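Local coordinates for protein MpaA (Escherichia coli O157:H7, PDB 5HXD) that probably hydrolyses, with a catalytic zinc ion, the gamma-D-glutamyl-diaminopimelate amide bond of the murein tripeptide during peptidoglycan breakdown, at residues P35-E40 with R72-L77; V57-A62 with N229-H234; G87-A92 with L97-P102; Q143-I148 with L202-I207; F179-V184 with E221-A226. All blocks are in the same frame, centred on the assembly; numbering follows the deposited sequence.

Interaction 1: residues P35-E40 with R72-L77; sequences PAASRE and RHHVVL
Arg72 and Glu40 form a salt bridge between the residues leading into strand 74-76 and the loop that precedes strand 43-45. Followed outward, the arginine first sets its CB above one face of the His73 ring, off toward the rim, and 4.1 Å from OE2 of Glu40. CD of Arg72 comes next, 3.7 Å from Glu40 OE2, and the bend at chi3 (111°) swings NE onto that oxygen. NE of Arg72 donates to Glu40 OE2 over 3.0 Å in a fairly straight bond (158° at the hydrogen), in the guanidinium plane and nearly along the oxygen's C-O axis. Carboxylate and guanidinium are almost coplanar, 20° apart, yet the grip is single, for NH2 of Arg72 stays 4.1 Å from OE2. The remaining tip atom, NH1, is weakly bonded to the carbonyl of Arg232. A long, flexible cation thus suits this partly exposed place, where the guanidinium can serve both Glu40 and Arg232.

Ala37 brings its CB to 3.6 Å from CE1 of His74, a small methyl that lets the loop lie close to the imidazole; His74 ND1 is bonded to the amide of Ala34. CE1 of His73 lies 3.8 Å from the Glu40 carbonyl oxygen, while its two ring nitrogens bond Gly42 N and Trp233 O. The contact fastens a surface loop to the mixed sheet of the alpha/beta M14 peptidase fold, in which 74-76 is an outermost strand.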
# COMPACT_ATOMS: atom_id res chain seq x y z
N PRO A 35 2.76 2.90 -24.73
CA PRO A 35 3.00 2.06 -25.91
C PRO A 35 3.57 2.88 -27.08
O PRO A 35 4.73 2.65 -27.44
CB PRO A 35 1.62 1.50 -26.24
CG PRO A 35 0.86 1.58 -24.97
CD PRO A 35 1.37 2.79 -24.26
N ALA A 36 2.80 3.83 -27.63
CA ALA A 36 3.31 4.73 -28.66
C ALA A 36 3.35 6.16 -28.16
O ALA A 36 2.46 6.96 -28.46
CB ALA A 36 2.48 4.64 -29.92
N ALA A 37 4.36 6.48 -27.36
CA ALA A 37 4.48 7.82 -26.80
C ALA A 37 4.67 8.85 -27.91
O ALA A 37 5.44 8.65 -28.87
CB ALA A 37 5.62 7.89 -25.80
N SER A 38 3.96 9.96 -27.75
CA SER A 38 3.96 11.06 -28.69
C SER A 38 4.14 12.35 -27.88
O SER A 38 4.30 12.28 -26.67
CB SER A 38 2.65 11.05 -29.50
OG SER A 38 2.42 12.27 -30.17
N ARG A 39 4.12 13.51 -28.53
CA ARG A 39 4.30 14.79 -27.83
C ARG A 39 3.19 15.04 -26.81
O ARG A 39 3.33 15.83 -25.87
CB ARG A 39 4.36 15.95 -28.84
CG ARG A 39 4.77 17.29 -28.24
CD ARG A 39 4.71 18.42 -29.27
NE ARG A 39 5.79 18.34 -30.26
CZ ARG A 39 7.03 18.78 -30.04
NH1 ARG A 39 7.36 19.31 -28.86
NH2 ARG A 39 7.95 18.67 -30.99
N GLU A 40 2.08 14.35 -27.00
CA GLU A 40 0.92 14.50 -26.15
C GLU A 40 1.08 13.69 -24.86
O GLU A 40 0.39 13.94 -23.87
CB GLU A 40 -0.34 14.04 -26.90
CG GLU A 40 -0.35 12.54 -27.16
CD GLU A 40 -1.43 12.09 -28.13
OE1 GLU A 40 -1.46 12.61 -29.27
OE2 GLU A 40 -2.24 11.22 -27.74
N ARG A 72 -2.34 6.35 -23.75
CA ARG A 72 -1.62 7.48 -24.30
C ARG A 72 -0.46 7.97 -23.41
O ARG A 72 0.48 8.61 -23.90
CB ARG A 72 -2.60 8.62 -24.57
CG ARG A 72 -3.87 8.20 -25.30
CD ARG A 72 -4.72 9.40 -25.68
NE ARG A 72 -4.75 9.61 -27.13
CZ ARG A 72 -5.77 9.29 -27.92
NH1 ARG A 72 -6.87 8.74 -27.42
NH2 ARG A 72 -5.68 9.53 -29.22
N HIS A 73 -0.53 7.65 -22.12
CA HIS A 73 0.34 8.27 -21.11
C HIS A 73 1.16 7.27 -20.29
O HIS A 73 0.71 6.16 -20.03
CB HIS A 73 -0.52 9.14 -20.17
CG HIS A 73 -1.46 10.06 -20.89
ND1 HIS A 73 -1.08 10.84 -21.95
CD2 HIS A 73 -2.78 10.33 -20.69
CE1 HIS A 73 -2.11 11.55 -22.38
NE2 HIS A 73 -3.16 11.25 -21.63
N HIS A 74 2.36 7.69 -19.89
CA HIS A 74 3.25 6.90 -19.04
C HIS A 74 2.73 6.75 -17.60
O HIS A 74 2.04 7.64 -17.09
CB HIS A 74 4.65 7.53 -18.99
CG HIS A 74 5.26 7.79 -20.33
ND1 HIS A 74 5.57 6.78 -21.21
CD2 HIS A 74 5.65 8.94 -20.92
CE1 HIS A 74 6.10 7.30 -22.30
NE2 HIS A 74 6.16 8.61 -22.15
N VAL A 75 3.11 5.66 -16.94
CA VAL A 75 2.57 5.35 -15.61
C VAL A 75 3.63 4.88 -14.62
O VAL A 75 4.42 3.98 -14.92
CB VAL A 75 1.46 4.27 -15.70
CG1 VAL A 75 1.03 3.82 -14.30
CG2 VAL A 75 0.26 4.79 -16.50
N VAL A 76 3.64 5.53 -13.45
CA VAL A 76 4.36 5.06 -12.27
C VAL A 76 3.37 4.77 -11.12
O VAL A 76 2.78 5.69 -10.54
CB VAL A 76 5.39 6.11 -11.79
CG1 VAL A 76 5.97 5.73 -10.42
CG2 VAL A 76 6.46 6.32 -12.84
N LEU A 77 3.17 3.50 -10.79
CA LEU A 77 2.22 3.13 -9.74
C LEU A 77 2.69 3.53 -8.35
O LEU A 77 1.89 3.97 -7.52
CB LEU A 77 1.95 1.63 -9.76
CG LEU A 77 1.18 1.13 -10.97
CD1 LEU A 77 1.09 -0.37 -10.97
CD2 LEU A 77 -0.19 1.73 -10.93

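Interaction 2: residues V57-A62 with N229-H234; sequences VTLSCA and NLLRWH
Leu59 sets CG trans to its backbone nitrogen (chi1 -176°), and Leu231 turns its own CG trans to the carbonyl carbon (chi1 -58°); these torsions bring the two branched ends together obliquely. The meeting is methyl to methyl, with CD1 of Leu59 4.0 Å from CD2 of Leu231. The other methyl of Leu231, CD1, reaches the next helical turn, where it lies 3.6 Å from CB of Ala62 and close to that residue's carbonyl group. The forked leucine therefore straddles positions three residues apart on helix 53-65. Alanine suits the nearer position, its single methyl allowing the backbones to approach, while the longer Leu59 spans the wider gap.

All three residues are buried, and Met227 of helix 224-230 adds to the same apolar layer against Leu59 and Ala62. Leu231 lies in a type I turn from Leu230 to Trp233. On another side of helix 53-65, OG of Ser60 is hydrogen-bonded to Leu86 O of the second subunit. Leu59 also touches Leu77. The contact is consistent with the layered alpha/beta/alpha fold of M14 peptidases; helix 53-65 starts just after the predicted zinc ligand Glu52, whose side chain is about 11 Å from that of Leu59.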
# COMPACT_ATOMS: atom_id res chain seq x y z
N VAL A 57 -3.83 1.36 -5.94
CA VAL A 57 -4.56 0.17 -6.34
C VAL A 57 -5.49 0.53 -7.50
O VAL A 57 -5.67 -0.26 -8.41
CB VAL A 57 -5.35 -0.43 -5.19
CG1 VAL A 57 -6.18 -1.60 -5.67
CG2 VAL A 57 -4.40 -0.87 -4.08
N THR A 58 -6.05 1.74 -7.45
CA THR A 58 -6.96 2.21 -8.49
C THR A 58 -6.26 2.35 -9.83
O THR A 58 -6.76 1.87 -10.85
CB THR A 58 -7.58 3.56 -8.13
OG1 THR A 58 -8.44 3.41 -6.99
CG2 THR A 58 -8.39 4.08 -9.30
N LEU A 59 -5.11 3.00 -9.82
CA LEU A 59 -4.28 3.15 -11.02
C LEU A 59 -3.75 1.81 -11.52
O LEU A 59 -3.65 1.60 -12.72
CB LEU A 59 -3.12 4.11 -10.76
CG LEU A 59 -2.23 4.41 -11.97
CD1 LEU A 59 -3.06 4.97 -13.11
CD2 LEU A 59 -1.13 5.39 -11.57
N SER A 60 -3.40 0.91 -10.60
CA SER A 60 -2.94 -0.44 -10.97
C SER A 60 -4.07 -1.24 -11.60
O SER A 60 -3.84 -2.11 -12.44
CB SER A 60 -2.40 -1.18 -9.74
OG SER A 60 -1.94 -2.49 -10.09
N CYS A 61 -5.30 -0.95 -11.17
CA CYS A 61 -6.49 -1.62 -11.70
C CYS A 61 -6.82 -1.08 -13.07
O CYS A 61 -7.13 -1.84 -13.99
CB CYS A 61 -7.69 -1.45 -10.76
SG CYS A 61 -7.67 -2.54 -9.31
N ALA A 62 -6.74 0.24 -13.20
CA ALA A 62 -6.99 0.89 -14.46
C ALA A 62 -5.97 0.45 -15.49
O ALA A 62 -6.33 0.15 -16.62
CB ALA A 62 -6.97 2.37 -14.30
N ASN A 229 -10.13 6.20 -18.19
CA ASN A 229 -10.31 7.20 -19.25
C ASN A 229 -9.16 8.19 -19.25
O ASN A 229 -8.80 8.74 -20.30
CB ASN A 229 -11.65 7.93 -19.13
CG ASN A 229 -12.84 7.03 -19.40
OD1 ASN A 229 -12.74 6.04 -20.13
ND2 ASN A 229 -13.98 7.36 -18.81
N LEU A 230 -8.57 8.40 -18.07
CA LEU A 230 -7.40 9.27 -17.90
C LEU A 230 -6.17 8.70 -18.61
O LEU A 230 -5.34 9.46 -19.13
CB LEU A 230 -7.10 9.48 -16.42
CG LEU A 230 -5.87 10.36 -16.15
CD1 LEU A 230 -6.00 11.70 -16.88
CD2 LEU A 230 -5.67 10.57 -14.66
N LEU A 231 -6.05 7.38 -18.62
CA LEU A 231 -4.94 6.72 -19.32
C LEU A 231 -5.00 6.96 -20.84
O LEU A 231 -3.99 6.81 -21.53
CB LEU A 231 -4.92 5.21 -19.03
CG LEU A 231 -4.80 4.80 -17.55
CD1 LEU A 231 -5.31 3.40 -17.30
CD2 LEU A 231 -3.38 4.92 -17.05
N ARG A 232 -6.17 7.35 -21.35
CA ARG A 232 -6.35 7.58 -22.79
C ARG A 232 -6.84 9.00 -23.11
O ARG A 232 -7.46 9.21 -24.14
CB ARG A 232 -7.34 6.56 -23.36
CG ARG A 232 -8.72 6.60 -22.69
CD ARG A 232 -9.75 5.74 -23.41
NE ARG A 232 -11.11 5.98 -22.91
CZ ARG A 232 -12.21 5.42 -23.41
NH1 ARG A 232 -12.10 4.57 -24.42
NH2 ARG A 232 -13.40 5.69 -22.90
N TRP A 233 -6.58 9.94 -22.21
CA TRP A 233 -7.14 11.28 -22.32
C TRP A 233 -6.46 12.12 -23.39
O TRP A 233 -5.23 12.14 -23.47
CB TRP A 233 -7.05 12.01 -20.98
CG TRP A 233 -7.55 13.46 -21.00
CD1 TRP A 233 -8.81 13.89 -20.67
CD2 TRP A 233 -6.82 14.65 -21.36
NE1 TRP A 233 -8.90 15.26 -20.80
CE2 TRP A 233 -7.68 15.75 -21.22
CE3 TRP A 233 -5.50 14.89 -21.79
CZ2 TRP A 233 -7.29 17.06 -21.49
CZ3 TRP A 233 -5.10 16.19 -22.05
CH2 TRP A 233 -6.00 17.26 -21.90
N HIS A 234 -7.26 12.81 -24.20
CA HIS A 234 -6.74 13.80 -25.14
C HIS A 234 -7.62 15.04 -25.08
O HIS A 234 -8.78 14.95 -24.65
CB HIS A 234 -6.65 13.24 -26.58
CG HIS A 234 -7.94 12.71 -27.10
ND1 HIS A 234 -8.19 11.34 -27.23
CD2 HIS A 234 -9.06 13.31 -27.56
CE1 HIS A 234 -9.38 11.15 -27.72
NE2 HIS A 234 -9.95 12.34 -27.93

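Interaction 3: residues G87-A92 with L97-P102; sequences GLRANA and LNRNFP
Asn91 and Leu97 cross at about a right angle, the amide ND2 lying 3.7 Å from the CD2 methyl of Leu97 and the asparagine CB 4.2 Å from the leucine CG. Although it touches a methyl, that buried amide is not left without polar partners: ND2 donates to Glu135 and Glu137, and OD1 accepts from the amide of Asn93. At the other end, NH2 of Arg89 stands 4.2 Å from NH2 of Arg99, which approaches near the plane of the Arg89 guanidinium at its edge. Two arginines fit here because they border the zinc site, where a bound cacodylate beside Arg99 suggests a pocket for an anion; Arg89 adjoins the zinc ion. Asn98-Arg99 probably corresponds to the Asn-Arg pair that binds the substrate carboxylate in related M14 carboxypeptidases. Arg89 is further tied by a salt bridge to Asp96. NH1 of Arg99 bonds Asn98 O (2.6 Å, 153°) from above the carbonyl plane, while OD1 of Asn98 accepts from Phe195 N.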
# COMPACT_ATOMS: atom_id res chain seq x y z
N GLY A 87 3.62 0.91 5.19
CA GLY A 87 2.41 1.64 5.56
C GLY A 87 2.67 3.04 6.11
O GLY A 87 1.87 3.64 6.83
N LEU A 88 3.82 3.56 5.71
CA LEU A 88 4.35 4.82 6.18
C LEU A 88 4.15 5.88 5.09
O LEU A 88 4.04 5.56 3.93
CB LEU A 88 5.82 4.62 6.52
CG LEU A 88 6.64 5.59 7.34
CD1 LEU A 88 6.19 5.57 8.77
CD2 LEU A 88 8.08 5.16 7.24
N ARG A 89 4.09 7.16 5.48
CA ARG A 89 4.00 8.27 4.53
C ARG A 89 5.35 8.64 3.90
O ARG A 89 5.43 8.97 2.73
CB ARG A 89 3.42 9.48 5.24
CG ARG A 89 3.60 10.78 4.51
CD ARG A 89 3.21 11.94 5.40
NE ARG A 89 3.39 13.24 4.77
CZ ARG A 89 2.43 13.88 4.11
NH1 ARG A 89 1.23 13.34 4.00
NH2 ARG A 89 2.67 15.06 3.58
N ALA A 90 6.41 8.58 4.71
CA ALA A 90 7.79 8.86 4.32
C ALA A 90 8.48 7.65 3.70
O ALA A 90 7.93 6.55 3.73
CB ALA A 90 8.56 9.32 5.52
N ASN A 91 9.69 7.85 3.15
CA ASN A 91 10.52 6.71 2.72
C ASN A 91 11.30 6.12 3.91
O ASN A 91 11.05 6.47 5.06
CB ASN A 91 11.47 7.10 1.56
CG ASN A 91 12.67 7.96 1.99
OD1 ASN A 91 12.82 8.33 3.15
ND2 ASN A 91 13.54 8.27 1.03
N ALA A 92 12.23 5.22 3.62
CA ALA A 92 12.86 4.44 4.67
C ALA A 92 13.79 5.29 5.56
O ALA A 92 14.30 4.80 6.56
CB ALA A 92 13.61 3.27 4.06
N LEU A 97 9.11 12.59 0.94
CA LEU A 97 9.60 12.72 -0.43
C LEU A 97 9.00 13.95 -1.13
O LEU A 97 9.59 14.48 -2.07
CB LEU A 97 9.31 11.45 -1.25
CG LEU A 97 10.14 10.19 -0.95
CD1 LEU A 97 9.62 9.00 -1.73
CD2 LEU A 97 11.60 10.41 -1.21
N ASN A 98 7.84 14.38 -0.67
CA ASN A 98 7.19 15.54 -1.25
C ASN A 98 7.61 16.81 -0.53
O ASN A 98 6.91 17.82 -0.57
CB ASN A 98 5.67 15.40 -1.21
CG ASN A 98 4.96 16.20 -2.30
OD1 ASN A 98 5.36 16.18 -3.47
ND2 ASN A 98 3.90 16.88 -1.92
N ARG A 99 8.76 16.74 0.15
CA ARG A 99 9.45 17.94 0.61
C ARG A 99 10.90 17.81 0.20
O ARG A 99 11.72 18.67 0.54
CB ARG A 99 9.35 18.15 2.13
CG ARG A 99 7.94 18.26 2.68
CD ARG A 99 7.25 19.51 2.19
NE ARG A 99 5.89 19.61 2.71
CZ ARG A 99 4.84 18.95 2.22
NH1 ARG A 99 4.98 18.13 1.18
NH2 ARG A 99 3.65 19.10 2.79
N ASN A 100 11.20 16.74 -0.53
CA ASN A 100 12.57 16.40 -0.92
C ASN A 100 13.01 16.77 -2.38
O ASN A 100 14.13 16.48 -2.78
CB ASN A 100 12.78 14.89 -0.71
CG ASN A 100 14.25 14.49 -0.59
OD1 ASN A 100 14.73 13.62 -1.33
ND2 ASN A 100 14.96 15.13 0.34
N PHE A 101 12.14 17.41 -3.16
CA PHE A 101 12.50 17.68 -4.55
C PHE A 101 13.35 18.94 -4.67
O PHE A 101 13.06 19.97 -4.05
CB PHE A 101 11.24 17.77 -5.42
CG PHE A 101 10.62 16.44 -5.72
CD1 PHE A 101 10.91 15.78 -6.91
CD2 PHE A 101 9.76 15.84 -4.82
CE1 PHE A 101 10.35 14.54 -7.20
CE2 PHE A 101 9.19 14.60 -5.10
CZ PHE A 101 9.49 13.94 -6.30
N PRO A 102 14.42 18.87 -5.49
CA PRO A 102 15.40 19.95 -5.66
C PRO A 102 14.83 21.24 -6.30
O PRO A 102 15.57 21.96 -6.96
CB PRO A 102 16.46 19.33 -6.57
CG PRO A 102 15.73 18.26 -7.31
CD PRO A 102 14.76 17.70 -6.32

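Interaction 4: residues Q143-I148 with L202-I207; sequences QLIHRI and LNLHCI
A helix-to-sheet seam of the alpha/beta fold is made where Ile145 and His146, near the end of helix 136-148, meet Leu204 and Leu202 on the way into strand 206-210. The inner part is aliphatic: the CG2 branch of buried Ile145 comes to 3.6 Å from CD2 of Leu204, the two side chains lying nearly at right angles. The CB of Leu204 already points toward the helix, and chi1 of 175°, with CG trans to the backbone nitrogen, places CD2 against the isoleucine. Branching at CB gives the isoleucine a broad surface to offer, and the leucine, branched one atom later, can reach it across the gap.

Nearer the solvent, CD2 of Leu202 sits 4.2 Å from NE2 of His146, a looser touch suited to the exposed border of the contact; the imidazole ND1 bonds the carbonyl of Cys142 within the helix. Phe195 packs on Ile145 and Cys199 on Leu204, both from helix 195-201, while Leu144 and Ile148 turn from helix 136-148 to strand 74-76.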
# COMPACT_ATOMS: atom_id res chain seq x y z
N GLN A 143 15.13 12.10 -12.85
CA GLN A 143 15.86 11.75 -14.06
C GLN A 143 14.96 11.11 -15.12
O GLN A 143 15.12 11.37 -16.32
CB GLN A 143 17.04 10.83 -13.73
CG GLN A 143 18.25 11.59 -13.18
CD GLN A 143 18.53 12.91 -13.94
OE1 GLN A 143 18.54 12.94 -15.19
NE2 GLN A 143 18.74 14.00 -13.19
N LEU A 144 14.02 10.29 -14.66
CA LEU A 144 12.97 9.74 -15.51
C LEU A 144 12.27 10.87 -16.28
O LEU A 144 12.17 10.82 -17.50
CB LEU A 144 11.95 8.96 -14.67
CG LEU A 144 10.76 8.29 -15.35
CD1 LEU A 144 11.16 7.00 -16.04
CD2 LEU A 144 9.64 8.05 -14.36
N ILE A 145 11.83 11.89 -15.56
CA ILE A 145 11.06 12.98 -16.17
C ILE A 145 11.94 13.85 -17.10
O ILE A 145 11.41 14.51 -18.00
CB ILE A 145 10.36 13.84 -15.07
CG1 ILE A 145 9.48 12.94 -14.21
CG2 ILE A 145 9.49 14.94 -15.67
CD1 ILE A 145 8.71 13.65 -13.11
N HIS A 146 13.26 13.82 -16.93
CA HIS A 146 14.18 14.47 -17.87
C HIS A 146 14.35 13.64 -19.13
O HIS A 146 14.25 14.15 -20.24
CB HIS A 146 15.55 14.73 -17.24
CG HIS A 146 15.65 16.04 -16.51
ND1 HIS A 146 15.65 16.13 -15.14
CD2 HIS A 146 15.76 17.30 -16.98
CE1 HIS A 146 15.75 17.41 -14.79
NE2 HIS A 146 15.82 18.13 -15.89
N ARG A 147 14.58 12.34 -18.95
CA ARG A 147 14.70 11.41 -20.07
C ARG A 147 13.47 11.46 -21.00
O ARG A 147 13.61 11.67 -22.22
CB ARG A 147 14.91 9.98 -19.54
CG ARG A 147 15.21 8.90 -20.61
CD ARG A 147 14.91 7.47 -20.09
NE ARG A 147 15.51 7.22 -18.78
CZ ARG A 147 15.07 6.29 -17.92
NH1 ARG A 147 14.02 5.54 -18.25
NH2 ARG A 147 15.66 6.12 -16.72
N ILE A 148 12.27 11.30 -20.43
CA ILE A 148 11.06 11.13 -21.24
C ILE A 148 10.39 12.43 -21.68
O ILE A 148 9.62 12.42 -22.66
CB ILE A 148 9.99 10.29 -20.50
CG1 ILE A 148 9.47 11.03 -19.27
CG2 ILE A 148 10.55 8.93 -20.12
CD1 ILE A 148 8.04 10.74 -18.97
N LEU A 202 10.59 23.84 -13.66
CA LEU A 202 10.96 23.33 -14.98
C LEU A 202 9.94 23.76 -16.04
O LEU A 202 10.05 23.40 -17.22
CB LEU A 202 11.06 21.80 -14.97
CG LEU A 202 12.31 21.21 -14.32
CD1 LEU A 202 12.16 19.71 -14.17
CD2 LEU A 202 13.54 21.54 -15.14
N ASN A 203 8.95 24.55 -15.59
CA ASN A 203 7.79 24.91 -16.40
C ASN A 203 7.04 23.68 -16.91
O ASN A 203 6.43 23.72 -17.98
CB ASN A 203 8.19 25.80 -17.57
CG ASN A 203 8.53 27.21 -17.14
OD1 ASN A 203 8.51 27.53 -15.94
ND2 ASN A 203 8.85 28.06 -18.11
N LEU A 204 7.08 22.60 -16.12
CA LEU A 204 6.29 21.40 -16.37
C LEU A 204 4.95 21.44 -15.65
O LEU A 204 4.91 21.68 -14.45
CB LEU A 204 7.06 20.15 -15.95
CG LEU A 204 6.27 18.84 -16.05
CD1 LEU A 204 5.82 18.60 -17.48
CD2 LEU A 204 7.10 17.66 -15.53
N HIS A 205 3.86 21.20 -16.37
CA HIS A 205 2.53 21.24 -15.76
C HIS A 205 2.27 20.02 -14.88
O HIS A 205 2.14 18.91 -15.39
CB HIS A 205 1.44 21.33 -16.83
CG HIS A 205 0.06 21.50 -16.27
ND1 HIS A 205 -1.07 21.05 -16.92
CD2 HIS A 205 -0.38 22.08 -15.13
CE1 HIS A 205 -2.14 21.33 -16.20
NE2 HIS A 205 -1.76 21.96 -15.11
N CYS A 206 2.21 20.25 -13.56
CA CYS A 206 1.85 19.23 -12.57
C CYS A 206 0.47 19.51 -11.96
O CYS A 206 0.12 20.66 -11.62
CB CYS A 206 2.90 19.15 -11.45
SG CYS A 206 2.53 17.93 -10.09
N ILE A 207 -0.32 18.45 -11.84
CA ILE A 207 -1.64 18.50 -11.25
C ILE A 207 -1.66 17.47 -10.15
O ILE A 207 -1.38 16.29 -10.40
CB ILE A 207 -2.75 18.15 -12.27
CG1 ILE A 207 -3.00 19.30 -13.24
CG2 ILE A 207 -4.05 17.82 -11.57
CD1 ILE A 207 -4.12 18.99 -14.23

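Interaction 5: residues F179-V184 with E221-A226; sequences FELPLV and EKYLFA
Phe179 is gripped closely by Ala226 and Tyr223. The Ala226 CB stands over the middle of the phenylalanine ring, 3.5 Å from its centroid and only 8° off the normal, a well-centred CH-pi contact. Alanine fits because one methyl can sit this near the ring while the backbones come together. Phe179 then turns its edge to a face of Tyr223: the centroids are 5.6 Å apart, the planes meet at 64°, and CD1 of Phe179 lies 3.9 Å from CD1 of Tyr223. With CG trans to the carbonyl carbon (chi1 -73°), Tyr223 also brings CE1 to 3.4 Å from the Phe179 carbonyl oxygen.

Beyond this the contact slackens. CD2 of Leu181 just reaches OH of Tyr223, at 4.4 Å. On the solvent side, the exposed Glu180 and Lys222 keep their charges apart, OE1 of the first 6.2 Å from NZ of the second. CD of Lys222 lies above the other tyrosine face, toward its rim. Phe211, next to the predicted catalytic Glu210, meets both aromatic rings. The chemistry is thus dispersive and weakly electrostatic between rings and C-H groups, which implies a joint set by shape, in an apolar layer near Glu210, from which the Leu181 side chain is about 6 Å away.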
# COMPACT_ATOMS: atom_id res chain seq x y z
N PHE A 179 -13.88 12.71 -11.94
CA PHE A 179 -13.71 12.04 -10.63
C PHE A 179 -14.69 12.58 -9.57
O PHE A 179 -14.65 12.16 -8.41
CB PHE A 179 -12.27 12.19 -10.11
CG PHE A 179 -11.27 11.26 -10.75
CD1 PHE A 179 -11.06 9.99 -10.25
CD2 PHE A 179 -10.51 11.67 -11.84
CE1 PHE A 179 -10.13 9.13 -10.83
CE2 PHE A 179 -9.58 10.83 -12.42
CZ PHE A 179 -9.39 9.56 -11.92
N GLU A 180 -15.54 13.52 -9.99
CA GLU A 180 -16.47 14.25 -9.13
C GLU A 180 -15.82 14.88 -7.90
O GLU A 180 -16.33 14.81 -6.78
CB GLU A 180 -17.63 13.35 -8.72
CG GLU A 180 -18.80 13.56 -9.65
CD GLU A 180 -20.01 12.78 -9.27
OE1 GLU A 180 -20.53 13.00 -8.15
OE2 GLU A 180 -20.43 11.96 -10.11
N LEU A 181 -14.71 15.56 -8.16
CA LEU A 181 -13.97 16.28 -7.15
C LEU A 181 -13.89 17.73 -7.54
O LEU A 181 -13.69 18.04 -8.71
CB LEU A 181 -12.57 15.69 -6.98
CG LEU A 181 -12.53 14.31 -6.38
CD1 LEU A 181 -11.09 13.85 -6.29
CD2 LEU A 181 -13.18 14.36 -5.00
N PRO A 182 -14.03 18.62 -6.56
CA PRO A 182 -13.88 20.06 -6.76
C PRO A 182 -12.55 20.42 -7.42
O PRO A 182 -11.57 19.72 -7.19
CB PRO A 182 -13.94 20.62 -5.34
CG PRO A 182 -13.65 19.46 -4.47
CD PRO A 182 -14.25 18.29 -5.15
N LEU A 183 -12.53 21.47 -8.24
CA LEU A 183 -11.29 21.94 -8.84
C LEU A 183 -10.79 23.17 -8.10
O LEU A 183 -11.52 24.14 -7.92
CB LEU A 183 -11.46 22.23 -10.32
CG LEU A 183 -10.24 22.80 -11.05
CD1 LEU A 183 -9.00 21.95 -10.83
CD2 LEU A 183 -10.51 22.88 -12.51
N VAL A 184 -9.53 23.13 -7.68
CA VAL A 184 -8.94 24.13 -6.80
C VAL A 184 -7.54 24.42 -7.35
O VAL A 184 -7.05 23.66 -8.18
CB VAL A 184 -8.95 23.61 -5.32
CG1 VAL A 184 -7.55 23.55 -4.71
CG2 VAL A 184 -9.89 24.44 -4.47
N GLU A 221 -14.09 0.29 -7.66
CA GLU A 221 -15.45 0.33 -8.21
C GLU A 221 -15.80 1.74 -8.72
O GLU A 221 -16.04 1.95 -9.91
CB GLU A 221 -16.45 -0.14 -7.12
CG GLU A 221 -17.91 0.40 -7.15
CD GLU A 221 -18.64 0.28 -8.50
OE1 GLU A 221 -18.28 -0.61 -9.31
OE2 GLU A 221 -19.57 1.08 -8.75
N LYS A 222 -15.80 2.70 -7.81
CA LYS A 222 -16.30 4.05 -8.07
C LYS A 222 -15.47 4.90 -9.05
O LYS A 222 -16.03 5.73 -9.77
CB LYS A 222 -16.40 4.79 -6.73
CG LYS A 222 -17.02 6.14 -6.76
CD LYS A 222 -16.75 6.85 -5.43
CE LYS A 222 -17.58 8.11 -5.27
NZ LYS A 222 -19.03 7.77 -5.28
N TYR A 223 -14.15 4.69 -9.09
CA TYR A 223 -13.23 5.58 -9.81
C TYR A 223 -12.49 4.91 -10.97
O TYR A 223 -11.62 5.52 -11.60
CB TYR A 223 -12.20 6.17 -8.84
CG TYR A 223 -12.77 7.22 -7.93
CD1 TYR A 223 -13.84 7.99 -8.32
CD2 TYR A 223 -12.24 7.45 -6.67
CE1 TYR A 223 -14.38 8.94 -7.51
CE2 TYR A 223 -12.77 8.41 -5.83
CZ TYR A 223 -13.84 9.15 -6.26
OH TYR A 223 -14.39 10.12 -5.45
N LEU A 224 -12.83 3.65 -11.23
CA LEU A 224 -12.10 2.86 -12.22
C LEU A 224 -12.43 3.37 -13.60
O LEU A 224 -11.59 3.32 -14.49
CB LEU A 224 -12.45 1.38 -12.09
CG LEU A 224 -11.72 0.38 -13.00
CD1 LEU A 224 -10.26 0.74 -13.13
CD2 LEU A 224 -11.87 -1.05 -12.47
N PHE A 225 -13.66 3.86 -13.76
CA PHE A 225 -14.12 4.45 -15.01
C PHE A 225 -13.25 5.65 -15.35
O PHE A 225 -12.62 5.73 -16.42
CB PHE A 225 -15.60 4.86 -14.89
CG PHE A 225 -16.12 5.63 -16.08
CD1 PHE A 225 -16.56 4.98 -17.22
CD2 PHE A 225 -16.16 7.03 -16.05
CE1 PHE A 225 -17.03 5.71 -18.32
CE2 PHE A 225 -16.63 7.76 -17.15
CZ PHE A 225 -17.07 7.09 -18.28
N ALA A 226 -13.20 6.59 -14.41
CA ALA A 226 -12.42 7.80 -14.59
C ALA A 226 -10.93 7.49 -14.80
O ALA A 226 -10.33 8.01 -15.74
CB ALA A 226 -12.62 8.74 -13.40

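In the fold
From the N terminus, interaction 1 closes the first loop, joining 35-40 to strand 74-76, an outermost strand of the mixed sheet. Interaction 2 opens within that loop, on helix 53-65, and closes near the C terminus, so the two cross; they touch where residues 72-73 meet 230-234. Interactions 3, 4 and 5 nest inside the long loop of interaction 2. Interaction 3 folds a short zinc-site loop about 25 Å, centre to centre, from interaction 1. Interaction 4 ties helix 136-148 to the residues leading into strand 206-210 and touches interaction 1. Interaction 5 crosses interaction 4 along the chain, ending on helix 224-230, shared with interaction 2. Segments of interactions 1, 2, 3 and 5 touch the second subunit.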